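Local coordinates for flavodoxin (Methanosarcina acetivorans C2A, PDB 5WID), which binds flavin mononucleotide and, as flavodoxins generally do, probably serves as a one-domain carrier of electrons, at residues K15-A20 with L116-K121; N23-E26 with D31-V34; K68-T73 with I98-K103; T73-N78 with R105-T110. All blocks are in the same frame, centred on the assembly; numbering follows the deposited sequence. Where two conformers were deposited one is given.

Interaction 1 (K15-A20 with L116-K121); sequences KAMAEA and LRILHK
Met17 reaches Ile118 and Leu116 with CG set anti to its own carbonyl carbon (chi1 -65°), the chain running straight through chi2 and then bending at chi3 (68°), which turns the methyl CE along the strand. Ile118 answers with CG1 placed beside its backbone N, where it meets that methyl. The result is a contact made almost wholly by one residue of helix 13-27 against the inward-pointing side chains of strand 110-119. CE packs on Ile118 CG1 at 3.6 Å, while SD lies over the branch point, 4.1 Å from Ile118 CB, and the two side chains run at a slant to one another. The same CE rests 3.7 Å from the backbone O of Leu116 and 4.1 Å from Leu116 CG, on the side chain two residues earlier in the strand. Phe87 and Ser89 of strand 83-90 and Cys130 of helix 124-143 also touch Met17, so the buried Met17 side chain is enclosed between the sheet and helix 124-143. Past the strand end, His120 touches the bound flavin mononucleotide, and the Met17 side chain is itself about 7 Å from that cofactor. No hydrogen bond or salt bridge crosses between 15-20 and 116-121; the helix is held against this edge of the sheet by dispersion contacts of a flexible thioether, with shape rather than charge setting the fit.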
loop_
_atom_site.group_PDB
_atom_site.type_symbol
_atom_site.label_atom_id
_atom_site.label_comp_id
_atom_site.label_asym_id
_atom_site.label_seq_id
_atom_site.Cartn_x
_atom_site.Cartn_y
_atom_site.Cartn_z
ATOM N N LYS A 15 -0.707 8.712 -4.872
ATOM C CA LYS A 15 -0.933 8.004 -6.128
ATOM C C LYS A 15 0.377 7.801 -6.883
ATOM O O LYS A 15 0.643 6.710 -7.402
ATOM C CB LYS A 15 -1.936 8.768 -6.997
ATOM C CG LYS A 15 -2.192 8.137 -8.382
ATOM C CD LYS A 15 -3.279 8.926 -9.152
ATOM C CE LYS A 15 -3.640 8.242 -10.470
ATOM N NZ LYS A 15 -2.475 8.264 -11.399
ATOM N N ALA A 16 1.207 8.845 -6.955
ATOM C CA ALA A 16 2.499 8.713 -7.618
ATOM C C ALA A 16 3.350 7.640 -6.946
ATOM O O ALA A 16 4.025 6.858 -7.626
ATOM C CB ALA A 16 3.229 10.061 -7.614
ATOM N N MET A 17 3.335 7.593 -5.613
ATOM C CA MET A 17 4.062 6.545 -4.898
ATOM C C MET A 17 3.544 5.171 -5.289
ATOM O O MET A 17 4.323 4.251 -5.556
ATOM C CB MET A 17 3.918 6.733 -3.383
ATOM C CG MET A 17 4.569 8.002 -2.869
ATOM S SD MET A 17 4.326 8.180 -1.088
ATOM C CE MET A 17 5.320 6.826 -0.426
ATOM N N ALA A 18 2.217 5.029 -5.313
ATOM C CA ALA A 18 1.591 3.740 -5.604
ATOM C C ALA A 18 1.973 3.240 -6.985
ATOM O O ALA A 18 2.252 2.047 -7.174
ATOM C CB ALA A 18 0.067 3.868 -5.489
ATOM N N GLU A 19 1.981 4.133 -7.974
ATOM C CA GLU A 19 2.323 3.709 -9.325
ATOM C C GLU A 19 3.770 3.273 -9.423
ATOM O O GLU A 19 4.081 2.326 -10.162
ATOM C CB GLU A 19 2.018 4.838 -10.305
ATOM C CG GLU A 19 0.513 5.019 -10.381
ATOM C CD GLU A 19 0.066 6.261 -11.083
ATOM O OE1 GLU A 19 0.909 7.127 -11.385
ATOM O OE2 GLU A 19 -1.156 6.359 -11.330
ATOM N N ALA A 20 4.662 3.919 -8.669
ATOM C CA ALA A 20 6.065 3.512 -8.685
ATOM C C ALA A 20 6.264 2.175 -7.974
ATOM O O ALA A 20 7.084 1.357 -8.412
ATOM C CB ALA A 20 6.945 4.592 -8.053
ATOM N N LEU A 116 6.750 2.959 4.324
ATOM C CA LEU A 116 7.381 3.992 3.506
ATOM C C LEU A 116 6.535 5.259 3.485
ATOM O O LEU A 116 5.459 5.275 2.892
ATOM C CB LEU A 116 7.602 3.482 2.079
ATOM C CG LEU A 116 8.291 4.467 1.126
ATOM C CD1 LEU A 116 9.649 4.931 1.668
ATOM C CD2 LEU A 116 8.449 3.828 -0.258
ATOM N N ARG A 117 7.031 6.335 4.093
ATOM C CA ARG A 117 6.365 7.626 3.978
ATOM C C ARG A 117 7.326 8.634 3.356
ATOM O O ARG A 117 8.542 8.562 3.549
ATOM C CB ARG A 117 5.847 8.125 5.339
ATOM C CG ARG A 117 6.907 8.258 6.378
ATOM C CD ARG A 117 6.333 8.720 7.721
ATOM N NE ARG A 117 7.410 8.854 8.693
ATOM C CZ ARG A 117 7.228 8.960 10.000
ATOM N NH1 ARG A 117 5.994 8.957 10.511
ATOM N NH2 ARG A 117 8.281 9.065 10.799
ATOM N N ILE A 118 6.772 9.562 2.582
ATOM C CA ILE A 118 7.560 10.513 1.800
ATOM C C ILE A 118 6.946 11.898 1.939
ATOM O O ILE A 118 5.754 12.078 1.676
ATOM C CB ILE A 118 7.610 10.119 0.311
ATOM C CG1 ILE A 118 8.330 8.778 0.132
ATOM C CG2 ILE A 118 8.339 11.202 -0.503
ATOM C CD1 ILE A 118 9.821 8.890 0.316
ATOM N N LEU A 119 7.771 12.884 2.292
ATOM C CA LEU A 119 7.293 14.256 2.428
ATOM C C LEU A 119 6.906 14.866 1.083
ATOM O O LEU A 119 7.670 14.800 0.115
ATOM C CB LEU A 119 8.372 15.119 3.090
ATOM C CG LEU A 119 8.492 15.007 4.601
ATOM C CD1 LEU A 119 9.858 15.517 5.029
ATOM C CD2 LEU A 119 7.377 15.810 5.268
ATOM N N HIS A 120 5.720 15.466 1.033
ATOM C CA HIS A 120 5.254 16.335 -0.068
ATOM C C HIS A 120 5.308 15.563 -1.392
ATOM O O HIS A 120 4.985 14.365 -1.441
ATOM C CB HIS A 120 6.055 17.624 -0.071
ATOM C CG HIS A 120 6.124 18.300 1.260
ATOM N ND1 HIS A 120 4.998 18.665 1.966
ATOM C CD2 HIS A 120 7.183 18.678 2.013
ATOM C CE1 HIS A 120 5.362 19.246 3.096
ATOM N NE2 HIS A 120 6.682 19.261 3.152
ATOM N N LYS A 121 5.689 16.223 -2.487
ATOM C CA LYS A 121 5.663 15.564 -3.783
ATOM C C LYS A 121 6.903 14.695 -3.949
ATOM O O LYS A 121 8.027 15.189 -3.776
ATOM C CB LYS A 121 5.611 16.590 -4.907
ATOM C CG LYS A 121 5.606 15.983 -6.288
ATOM C CD LYS A 121 5.630 17.093 -7.340
ATOM C CE LYS A 121 5.748 16.522 -8.747
ATOM N NZ LYS A 121 4.480 15.882 -9.175
#

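Interaction 2 (N23-E26 with D31-V34); sequences NGIE and DVQV
Val32 meets both Ile25 and Glu26, using a different methyl for each, and these three residues account for most of the buried surface. Val32 directs its side chain at the helix, and with chi1 at 62° CG1 sits between the backbone N and the carbonyl carbon while CG2 lies anti to N. Ile25, pointing back at the strand, lays CG2 against the valine branch point, 3.7 Å from Val32 CB, and its far methyl CD1 reaches Val32 CG2 at 3.8 Å. The other methyl, Val32 CG1, packs on the aliphatic part of Glu26, 3.4 Å from CG, the two side chains crossing at about a right angle. Glu26 is extended beyond CG, and one carboxylate oxygen, OE2, comes to 4.1 Å from Val32 CG1. The glutamate thus closes the solvent-facing side with its CG methylene, while Ile25 faces inward, also touching Val5 of strand 2-8 and Ile137 of helix 124-143. Nothing polar bonds across the two segments. Helix 13-27 turns back here into strand 31-36, which pairs in parallel with strand 2-8: the second half of a beta-alpha-beta crossover, the repeating unit of the flavodoxin fold.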
loop_
_atom_site.group_PDB
_atom_site.type_symbol
_atom_site.label_atom_id
_atom_site.label_comp_id
_atom_site.label_asym_id
_atom_site.label_seq_id
_atom_site.Cartn_x
_atom_site.Cartn_y
_atom_site.Cartn_z
ATOM N N ASN A 23 5.269 -0.322 -10.479
ATOM C CA ASN A 23 6.322 -0.479 -11.478
ATOM C C ASN A 23 7.410 -1.419 -10.974
ATOM O O ASN A 23 7.933 -2.244 -11.735
ATOM C CB ASN A 23 6.895 0.897 -11.825
ATOM C CG ASN A 23 8.036 0.835 -12.822
ATOM O OD1 ASN A 23 9.206 0.809 -12.444
ATOM N ND2 ASN A 23 7.699 0.845 -14.105
ATOM N N GLY A 24 7.773 -1.299 -9.695
ATOM C CA GLY A 24 8.773 -2.197 -9.141
ATOM C C GLY A 24 8.291 -3.638 -9.097
ATOM O O GLY A 24 9.053 -4.565 -9.386
ATOM N N ILE A 25 7.019 -3.847 -8.738
ATOM C CA ILE A 25 6.471 -5.204 -8.734
ATOM C C ILE A 25 6.472 -5.774 -10.148
ATOM O O ILE A 25 6.896 -6.918 -10.378
ATOM C CB ILE A 25 5.057 -5.222 -8.120
ATOM C CG1 ILE A 25 5.090 -4.815 -6.647
ATOM C CG2 ILE A 25 4.408 -6.615 -8.250
ATOM C CD1 ILE A 25 3.716 -4.499 -6.084
ATOM N N GLU A 26 6.014 -4.977 -11.124
ATOM C CA GLU A 26 6.038 -5.411 -12.529
ATOM C C GLU A 26 7.437 -5.819 -12.967
ATOM O O GLU A 26 7.603 -6.779 -13.733
ATOM C CB GLU A 26 5.555 -4.288 -13.454
ATOM C CG GLU A 26 4.068 -4.062 -13.500
ATOM C CD GLU A 26 3.694 -2.767 -14.216
ATOM O OE1 GLU A 26 4.603 -2.046 -14.694
ATOM O OE2 GLU A 26 2.486 -2.464 -14.290
ATOM N N ASP A 31 2.399 -10.228 -11.343
ATOM C CA ASP A 31 1.218 -9.494 -11.778
ATOM C C ASP A 31 0.808 -8.493 -10.708
ATOM O O ASP A 31 0.884 -8.777 -9.510
ATOM C CB ASP A 31 0.060 -10.454 -12.057
ATOM C CG ASP A 31 0.304 -11.322 -13.271
ATOM O OD1 ASP A 31 1.017 -10.871 -14.192
ATOM O OD2 ASP A 31 -0.224 -12.453 -13.305
ATOM N N VAL A 32 0.380 -7.308 -11.138
ATOM C CA VAL A 32 0.028 -6.265 -10.181
ATOM C C VAL A 32 -1.059 -5.387 -10.774
ATOM O O VAL A 32 -1.138 -5.187 -11.990
ATOM C CB VAL A 32 1.268 -5.430 -9.775
ATOM C CG1 VAL A 32 1.845 -4.714 -10.973
ATOM C CG2 VAL A 32 0.923 -4.432 -8.671
ATOM N N GLN A 33 -1.921 -4.875 -9.911
ATOM C CA GLN A 33 -2.781 -3.775 -10.305
ATOM C C GLN A 33 -2.661 -2.677 -9.265
ATOM O O GLN A 33 -2.602 -2.944 -8.062
ATOM C CB GLN A 33 -4.239 -4.232 -10.534
ATOM C CG GLN A 33 -5.235 -4.088 -9.420
ATOM C CD GLN A 33 -6.528 -4.835 -9.748
ATOM O OE1 GLN A 33 -6.694 -6.003 -9.389
ATOM N NE2 GLN A 33 -7.438 -4.167 -10.454
ATOM N N VAL A 34 -2.538 -1.449 -9.753
ATOM C CA VAL A 34 -2.451 -0.257 -8.922
ATOM C C VAL A 34 -3.796 0.429 -9.050
ATOM O O VAL A 34 -4.217 0.765 -10.167
ATOM C CB VAL A 34 -1.304 0.662 -9.374
ATOM C CG1 VAL A 34 -1.284 1.943 -8.539
ATOM C CG2 VAL A 34 0.026 -0.093 -9.285
#

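Interaction 3 (K68-T73 with I98-K103); sequences KFMDET and ILIAEK
Met70 and Lys103 face each other between two neighbouring helices on one side of the flavodoxin-type alpha/beta sandwich. The short segments of helices 64-76 and 96-106 run almost parallel, 5° apart, with their axes 11.3 Å from one another. Apolar contacts fill the inner part. Met70, bent at chi3 (73°), puts CE 3.8 Å from Ile100 CG2 and 3.7 Å from the backbone O of Ile100, and its side chain crosses that of Ile100 at about a right angle. Lys103 adds its aliphatic chain, CD lying 3.8 Å from Met70 CB, and Met62 of strand 61-62 touches Met70, Ile100 and Lys103 alike. The charged contact lies on the outer side, where the lysine chain turns at chi4 and reaches Asp71 in a salt bridge. A methionine in place of Lys103 would probably leave the Asp71 carboxylate without its cationic mate and remove the weak water bridge between the two helices. Within helix 64-76 a second salt bridge joins Lys68 and Glu72, one turn apart. Water 1 donates to Asp71 OD2 and more weakly accepts from Lys103 NZ, while the direct bond runs from Lys103 NZ to the syn lone pair of Asp71 OD1 at 2.8 Å.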
loop_
_atom_site.group_PDB
_atom_site.type_symbol
_atom_site.label_atom_id
_atom_site.label_comp_id
_atom_site.label_asym_id
_atom_site.label_seq_id
_atom_site.Cartn_x
_atom_site.Cartn_y
_atom_site.Cartn_z
ATOM N N LYS A 68 -12.348 3.428 6.703
ATOM C CA LYS A 68 -13.505 2.570 6.465
ATOM C C LYS A 68 -13.148 1.425 5.524
ATOM O O LYS A 68 -13.501 0.266 5.777
ATOM C CB LYS A 68 -14.646 3.421 5.904
ATOM C CG LYS A 68 -15.891 2.651 5.510
ATOM C CD LYS A 68 -16.979 3.600 5.020
ATOM C CE LYS A 68 -18.365 3.042 5.304
ATOM N NZ LYS A 68 -18.654 2.994 6.766
ATOM N N PHE A 69 -12.432 1.729 4.437
ATOM C CA PHE A 69 -11.988 0.681 3.521
ATOM C C PHE A 69 -11.219 -0.409 4.256
ATOM O O PHE A 69 -11.443 -1.604 4.030
ATOM C CB PHE A 69 -11.110 1.272 2.414
ATOM C CG PHE A 69 -10.410 0.221 1.600
ATOM C CD1 PHE A 69 -11.080 -0.425 0.572
ATOM C CD2 PHE A 69 -9.108 -0.156 1.892
ATOM C CE1 PHE A 69 -10.450 -1.418 -0.170
ATOM C CE2 PHE A 69 -8.476 -1.142 1.153
ATOM C CZ PHE A 69 -9.161 -1.769 0.113
ATOM N N MET A 70 -10.298 -0.012 5.143
ATOM C CA MET A 70 -9.497 -0.987 5.878
ATOM C C MET A 70 -10.331 -1.759 6.892
ATOM O O MET A 70 -10.206 -2.987 7.007
ATOM C CB MET A 70 -8.342 -0.283 6.579
ATOM C CG MET A 70 -7.350 0.312 5.579
ATOM S SD MET A 70 -5.791 0.669 6.377
ATOM C CE MET A 70 -5.116 -0.998 6.598
ATOM N N ASP A 71 -11.177 -1.054 7.651
ATOM C CA ASP A 71 -11.911 -1.697 8.737
ATOM C C ASP A 71 -13.022 -2.598 8.222
ATOM O O ASP A 71 -13.415 -3.550 8.906
ATOM C CB ASP A 71 -12.513 -0.641 9.663
ATOM C CG ASP A 71 -11.473 0.058 10.509
ATOM O OD1 ASP A 71 -10.330 -0.432 10.607
ATOM O OD2 ASP A 71 -11.805 1.114 11.076
ATOM N N GLU A 72 -13.573 -2.287 7.051
ATOM C CA GLU A 72 -14.679 -3.051 6.493
ATOM C C GLU A 72 -14.214 -3.961 5.363
ATOM O O GLU A 72 -14.248 -5.188 5.496
ATOM C CB GLU A 72 -15.780 -2.090 6.025
ATOM C CG GLU A 72 -16.388 -1.311 7.181
ATOM C CD GLU A 72 -17.327 -0.215 6.730
ATOM O OE1 GLU A 72 -17.764 -0.239 5.561
ATOM O OE2 GLU A 72 -17.621 0.676 7.555
ATOM N N THR A 73 -13.726 -3.378 4.268
ATOM C CA THR A 73 -13.452 -4.165 3.067
ATOM C C THR A 73 -12.212 -5.037 3.229
ATOM O O THR A 73 -12.237 -6.224 2.888
ATOM C CB THR A 73 -13.302 -3.244 1.857
ATOM O OG1 THR A 73 -14.474 -2.430 1.745
ATOM C CG2 THR A 73 -13.162 -4.060 0.583
ATOM N N ILE A 98 1.981 4.628 9.318
ATOM C CA ILE A 98 2.201 3.881 10.557
ATOM C C ILE A 98 0.904 3.228 11.005
ATOM O O ILE A 98 0.873 2.053 11.392
ATOM C CB ILE A 98 2.738 4.808 11.666
ATOM C CG1 ILE A 98 3.812 5.745 11.128
ATOM C CG2 ILE A 98 3.229 3.983 12.859
ATOM C CD1 ILE A 98 4.988 5.035 10.619
ATOM N N LEU A 99 -0.182 4.009 10.987
ATOM C CA LEU A 99 -1.487 3.505 11.402
ATOM C C LEU A 99 -1.987 2.410 10.473
ATOM O O LEU A 99 -2.617 1.446 10.922
ATOM C CB LEU A 99 -2.483 4.663 11.453
ATOM C CG LEU A 99 -2.076 5.687 12.512
ATOM C CD1 LEU A 99 -2.934 6.951 12.384
ATOM C CD2 LEU A 99 -2.194 5.084 13.920
ATOM N N ILE A 100 -1.733 2.550 9.173
ATOM C CA ILE A 100 -2.096 1.501 8.223
ATOM C C ILE A 100 -1.370 0.209 8.567
ATOM O O ILE A 100 -1.974 -0.867 8.631
ATOM C CB ILE A 100 -1.781 1.956 6.784
ATOM C CG1 ILE A 100 -2.736 3.086 6.381
ATOM C CG2 ILE A 100 -1.837 0.756 5.817
ATOM C CD1 ILE A 100 -2.376 3.710 5.046
ATOM N N ALA A 101 -0.054 0.296 8.778
ATOM C CA ALA A 101 0.725 -0.889 9.132
ATOM C C ALA A 101 0.198 -1.545 10.400
ATOM O O ALA A 101 0.087 -2.775 10.471
ATOM C CB ALA A 101 2.195 -0.513 9.307
ATOM N N GLU A 102 -0.115 -0.742 11.424
ATOM C CA GLU A 102 -0.623 -1.304 12.672
ATOM C C GLU A 102 -1.948 -2.027 12.451
ATOM O O GLU A 102 -2.161 -3.123 12.981
ATOM C CB GLU A 102 -0.763 -0.197 13.722
ATOM C CG GLU A 102 0.557 0.156 14.386
ATOM C CD GLU A 102 0.540 1.501 15.103
ATOM O OE1 GLU A 102 -0.560 1.993 15.436
ATOM O OE2 GLU A 102 1.637 2.057 15.338
ATOM N N LYS A 103 -2.847 -1.432 11.659
ATOM C CA LYS A 103 -4.106 -2.094 11.328
ATOM C C LYS A 103 -3.867 -3.419 10.624
ATOM O O LYS A 103 -4.511 -4.423 10.945
ATOM C CB LYS A 103 -4.950 -1.198 10.430
ATOM C CG LYS A 103 -6.026 -0.419 11.120
ATOM C CD LYS A 103 -6.965 0.185 10.077
ATOM C CE LYS A 103 -7.598 1.444 10.622
ATOM N NZ LYS A 103 -8.376 1.122 11.827
HETATM O O HOH W 1 -11.043 2.360 13.333
#

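Interaction 4 (T73-N78 with R105-T110); sequences TLVASN and REMGMT
Leu74 and Val75 receive the side chain of Met107 between them, near the C-terminal ends of two neighbouring helices, and this is the close-packed part. Met107 SD lies 3.7 Å from Leu74 CG and 3.8 Å from Leu74 CD2. Leu74 brings its branch up to the sulfur, its chi1 of -175° carrying CG away from the backbone N. Val75 is the exposed flank, yet just as close: its CG2 lies 3.6 Å from Met107 CE and 3.8 Å from Met107 CG. The loose part is the buried Met109, whose SD stays 4.5 Å from Leu74 CD2. Replacing Met107 by alanine would probably open a gap between the two helices and leave Leu74 CG and Val75 CG2 without their packing partner. The last turns carry their own bonds: Leu74 O accepts from both Ser77 N and Ser77 OG, the hydroxyl at 2.7 Å, and Gly108 closes a Schellman motif with positive phi. Its backbone angles would press any CB against the carbonyl O of Met107. Leu74 also touches Leu45 of helix 42-47 and Ile51 of strand 50-58, Met109 shares Ile51, and Thr110 then enters strand 110-119 beside strand 83-90.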
loop_
_atom_site.group_PDB
_atom_site.type_symbol
_atom_site.label_atom_id
_atom_site.label_comp_id
_atom_site.label_asym_id
_atom_site.label_seq_id
_atom_site.Cartn_x
_atom_site.Cartn_y
_atom_site.Cartn_z
ATOM N N THR A 73 -13.726 -3.378 4.268
ATOM C CA THR A 73 -13.452 -4.165 3.067
ATOM C C THR A 73 -12.212 -5.037 3.229
ATOM O O THR A 73 -12.237 -6.224 2.888
ATOM C CB THR A 73 -13.302 -3.244 1.857
ATOM O OG1 THR A 73 -14.474 -2.430 1.745
ATOM C CG2 THR A 73 -13.162 -4.060 0.583
ATOM N N LEU A 74 -11.099 -4.461 3.696
ATOM C CA LEU A 74 -9.879 -5.261 3.819
ATOM C C LEU A 74 -10.053 -6.387 4.836
ATOM O O LEU A 74 -9.623 -7.523 4.596
ATOM C CB LEU A 74 -8.692 -4.369 4.194
ATOM C CG LEU A 74 -7.327 -5.069 4.241
ATOM C CD1 LEU A 74 -6.985 -5.697 2.874
ATOM C CD2 LEU A 74 -6.218 -4.096 4.674
ATOM N N VAL A 75 -10.686 -6.098 5.977
ATOM C CA VAL A 75 -10.958 -7.154 6.952
ATOM C C VAL A 75 -11.811 -8.252 6.326
ATOM O O VAL A 75 -11.567 -9.443 6.549
ATOM C CB VAL A 75 -11.622 -6.570 8.213
ATOM C CG1 VAL A 75 -12.085 -7.690 9.136
ATOM C CG2 VAL A 75 -10.653 -5.663 8.951
ATOM N N ALA A 76 -12.804 -7.872 5.515
ATOM C CA ALA A 76 -13.707 -8.860 4.926
ATOM C C ALA A 76 -13.021 -9.735 3.881
ATOM O O ALA A 76 -13.554 -10.796 3.533
ATOM C CB ALA A 76 -14.913 -8.169 4.285
ATOM N N SER A 77 -11.865 -9.317 3.373
ATOM C CA SER A 77 -11.140 -10.085 2.367
ATOM C C SER A 77 -10.330 -11.230 2.959
ATOM O O SER A 77 -9.654 -11.939 2.205
ATOM C CB SER A 77 -10.226 -9.154 1.560
ATOM O OG SER A 77 -9.057 -8.794 2.286
ATOM N N ASN A 78 -10.390 -11.432 4.276
ATOM C CA ASN A 78 -9.680 -12.515 4.953
ATOM C C ASN A 78 -8.192 -12.459 4.627
ATOM O O ASN A 78 -7.657 -13.375 3.993
ATOM C CB ASN A 78 -10.249 -13.884 4.566
ATOM C CG ASN A 78 -11.604 -14.163 5.203
ATOM O OD1 ASN A 78 -12.080 -13.393 6.039
ATOM N ND2 ASN A 78 -12.229 -15.271 4.808
ATOM N N ARG A 105 -1.259 -5.412 10.796
ATOM C CA ARG A 105 -0.750 -6.404 11.737
ATOM C C ARG A 105 -1.868 -6.942 12.625
ATOM O O ARG A 105 -1.932 -8.147 12.895
ATOM C CB ARG A 105 0.382 -5.800 12.579
ATOM C CG ARG A 105 1.651 -5.543 11.784
ATOM C CD ARG A 105 2.835 -5.163 12.668
ATOM N NE ARG A 105 3.945 -4.659 11.863
ATOM C CZ ARG A 105 4.236 -3.367 11.728
ATOM N NH1 ARG A 105 3.513 -2.458 12.369
ATOM N NH2 ARG A 105 5.257 -2.982 10.976
ATOM N N GLU A 106 -2.770 -6.063 13.069
ATOM C CA GLU A 106 -3.891 -6.487 13.902
ATOM C C GLU A 106 -4.794 -7.466 13.167
ATOM O O GLU A 106 -5.447 -8.305 13.800
ATOM C CB GLU A 106 -4.703 -5.270 14.348
ATOM C CG GLU A 106 -4.187 -4.593 15.602
ATOM C CD GLU A 106 -4.775 -3.202 15.795
ATOM O OE1 GLU A 106 -4.446 -2.554 16.811
ATOM O OE2 GLU A 106 -5.563 -2.758 14.929
ATOM N N MET A 107 -4.852 -7.354 11.844
ATOM C CA MET A 107 -5.619 -8.201 10.939
ATOM C C MET A 107 -4.960 -9.538 10.645
ATOM O O MET A 107 -5.541 -10.339 9.902
ATOM C CB MET A 107 -5.799 -7.480 9.608
ATOM C CG MET A 107 -7.169 -7.092 9.273
ATOM S SD MET A 107 -6.987 -6.141 7.762
ATOM C CE MET A 107 -7.277 -4.507 8.421
ATOM N N GLY A 108 -3.752 -9.781 11.140
ATOM C CA GLY A 108 -3.051 -11.013 10.839
ATOM C C GLY A 108 -2.146 -10.972 9.627
ATOM O O GLY A 108 -1.628 -12.024 9.228
ATOM N N MET A 109 -1.933 -9.804 9.027
ATOM C CA MET A 109 -0.998 -9.715 7.914
ATOM C C MET A 109 0.432 -9.604 8.429
ATOM O O MET A 109 0.677 -9.123 9.541
ATOM C CB MET A 109 -1.314 -8.504 7.028
ATOM C CG MET A 109 -2.717 -8.513 6.452
ATOM S SD MET A 109 -3.024 -7.140 5.327
ATOM C CE MET A 109 -2.128 -7.686 3.869
ATOM N N THR A 110 1.379 -10.068 7.614
ATOM C CA THR A 110 2.800 -9.864 7.873
ATOM C C THR A 110 3.241 -8.668 7.048
ATOM O O THR A 110 3.349 -8.761 5.818
ATOM C CB THR A 110 3.628 -11.096 7.525
ATOM O OG1 THR A 110 3.160 -12.207 8.292
ATOM C CG2 THR A 110 5.102 -10.844 7.841
#

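How the interactions relate
Along the chain, interaction 2 closes first, and interactions 3 and 4 follow with alternating segments; interaction 1 spans them all, joining residues 96 positions apart. Interactions 1 and 2 share helix 13-27, their centres 15 Å apart, and touch where Ala18 and Glu19 meet Val34. Interactions 3 and 4 are successive levels of one interface between helices 64-76 and 96-106. Their centres are 8 Å apart and they share Thr73. The two pairs lie on opposite faces of the mostly parallel central sheet, though Arg117 of interaction 1 brushes Ile98 of interaction 3. Together they pack helices on both faces of the sheet, with the flavin mononucleotide bound near interaction 1.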